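Local coordinates for extracellular solute-binding protein family 1 (Alicyclobacillus acidocaldarius subsp. acidocaldarius, PDB 4OVJ) that probably captures a solute outside the cell, perhaps a sugar, and delivers it to an ABC-type importer, at residues V235-K240 with V391-E396. Residues are numbered along the deposited sequence; the frame is centred on the assembly and turned at random.
Sequences VTSLIK and VQYGKE
Q392, in the last turn of helix 377-392, brings the outer end of its amide to the methyl of T236, which sits obliquely in front of OE1 and NE2, with OE1 3.9 Å from T236 CG2 and NE2 4.0 Å from the same carbon. The chain beyond Q392 CG is extended and meets the threonine side chain at about a right angle. T236 turns CG2 to this amide by holding it anti to the backbone N, which leaves OG1 beside that N and weakly bonded to P232 O. NE2 of Q392 makes weak hydrogen bonds to D181 and E183.

Y393 follows, bringing its phenol up to S237: OH lies 3.1 Å from S237 CB and 3.2 Å from S237 OG, and CB approaches the ring obliquely. Each hydroxyl has its own hydrogen-bonded partner on its own side, Q389 NE2 for the tyrosine and T234 O for the serine. With an alanine in place of Y393, S237 is likely to lose the phenol at its CB and Q389 NE2 its hydroxyl partner. At G394 a Schellman motif ends the helix, G394 N bonding to V391 O at 3.0 Å, and the chain bends away from S237.

This small surface contact joins the end of helix 377-392 to the type I turn T236-I239 at the end of helix 233-236. Helix 211-226 flanks it through R225, which touches V391 and Q392, while helix 398-414 packs on V391 and E396.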
# COMPACT_ATOMS: atom_id res chain seq x y z
N VAL A 235 24.92 -9.26 -4.03
CA VAL A 235 24.47 -8.03 -4.68
C VAL A 235 23.21 -7.51 -3.99
O VAL A 235 23.11 -6.34 -3.66
CB VAL A 235 24.27 -8.26 -6.19
CG1 VAL A 235 23.59 -7.05 -6.85
CG2 VAL A 235 25.61 -8.55 -6.85
N THR A 236 22.26 -8.40 -3.76
CA THR A 236 21.00 -8.03 -3.11
C THR A 236 21.23 -7.42 -1.74
O THR A 236 20.52 -6.49 -1.36
CB THR A 236 20.09 -9.27 -3.04
OG1 THR A 236 19.84 -9.68 -4.38
CG2 THR A 236 18.79 -8.98 -2.32
N SER A 237 22.23 -7.92 -1.02
CA SER A 237 22.52 -7.44 0.33
C SER A 237 22.93 -5.97 0.37
O SER A 237 22.79 -5.34 1.41
CB SER A 237 23.62 -8.28 0.98
OG SER A 237 24.81 -8.24 0.22
N LEU A 238 23.42 -5.43 -0.74
CA LEU A 238 23.83 -4.02 -0.82
C LEU A 238 22.66 -3.07 -0.99
O LEU A 238 22.81 -1.87 -0.82
CB LEU A 238 24.78 -3.82 -2.01
CG LEU A 238 26.06 -4.64 -2.02
CD1 LEU A 238 26.73 -4.61 -3.38
CD2 LEU A 238 27.00 -4.14 -0.95
N ILE A 239 21.49 -3.58 -1.35
CA ILE A 239 20.36 -2.70 -1.64
C ILE A 239 19.80 -2.10 -0.36
O ILE A 239 19.31 -2.82 0.50
CB ILE A 239 19.23 -3.44 -2.37
CG1 ILE A 239 19.73 -4.06 -3.67
CG2 ILE A 239 18.08 -2.49 -2.66
CD1 ILE A 239 18.74 -5.03 -4.29
N LYS A 240 19.84 -0.77 -0.25
CA LYS A 240 19.31 -0.08 0.93
C LYS A 240 17.79 0.10 0.87
O LYS A 240 17.11 -0.14 1.84
CB LYS A 240 19.99 1.28 1.08
CG LYS A 240 21.49 1.18 1.33
CD LYS A 240 22.12 2.56 1.43
CE LYS A 240 23.65 2.52 1.32
NZ LYS A 240 24.13 3.88 0.99
N VAL A 391 19.61 -17.58 3.29
CA VAL A 391 19.30 -18.50 2.21
C VAL A 391 19.97 -18.04 0.90
O VAL A 391 20.53 -18.85 0.19
CB VAL A 391 17.77 -18.65 2.03
CG1 VAL A 391 17.44 -19.46 0.79
CG2 VAL A 391 17.18 -19.30 3.27
N GLN A 392 19.92 -16.74 0.62
CA GLN A 392 20.52 -16.18 -0.61
C GLN A 392 22.03 -16.35 -0.62
O GLN A 392 22.64 -16.54 -1.67
CB GLN A 392 20.19 -14.69 -0.74
CG GLN A 392 18.75 -14.40 -1.13
CD GLN A 392 18.34 -12.95 -0.91
OE1 GLN A 392 18.99 -12.19 -0.18
NE2 GLN A 392 17.23 -12.56 -1.54
N TYR A 393 22.63 -16.26 0.56
CA TYR A 393 24.07 -16.46 0.72
C TYR A 393 24.48 -17.93 0.68
O TYR A 393 25.66 -18.23 0.58
CB TYR A 393 24.52 -15.89 2.07
CG TYR A 393 24.70 -14.39 2.17
CD1 TYR A 393 24.83 -13.58 1.04
CD2 TYR A 393 24.82 -13.80 3.41
CE1 TYR A 393 25.05 -12.21 1.18
CE2 TYR A 393 25.03 -12.45 3.56
CZ TYR A 393 25.15 -11.66 2.44
OH TYR A 393 25.36 -10.31 2.59
N GLY A 394 23.52 -18.84 0.79
CA GLY A 394 23.80 -20.27 0.80
C GLY A 394 24.24 -20.76 2.16
O GLY A 394 24.78 -21.86 2.28
N LYS A 395 24.00 -19.96 3.20
CA LYS A 395 24.35 -20.35 4.56
C LYS A 395 23.38 -21.37 5.13
O LYS A 395 23.75 -22.16 5.99
CB LYS A 395 24.43 -19.12 5.46
CG LYS A 395 25.68 -18.28 5.22
CD LYS A 395 25.77 -17.13 6.22
CE LYS A 395 27.19 -16.63 6.39
NZ LYS A 395 27.70 -15.96 5.16
N GLU A 396 22.13 -21.36 4.68
CA GLU A 396 21.21 -22.44 5.01
C GLU A 396 20.27 -22.74 3.86
O GLU A 396 20.08 -21.91 2.98
CB GLU A 396 20.43 -22.14 6.28
CG GLU A 396 19.61 -20.86 6.25
CD GLU A 396 19.05 -20.50 7.62
OE1 GLU A 396 18.74 -19.30 7.84
OE2 GLU A 396 18.93 -21.39 8.49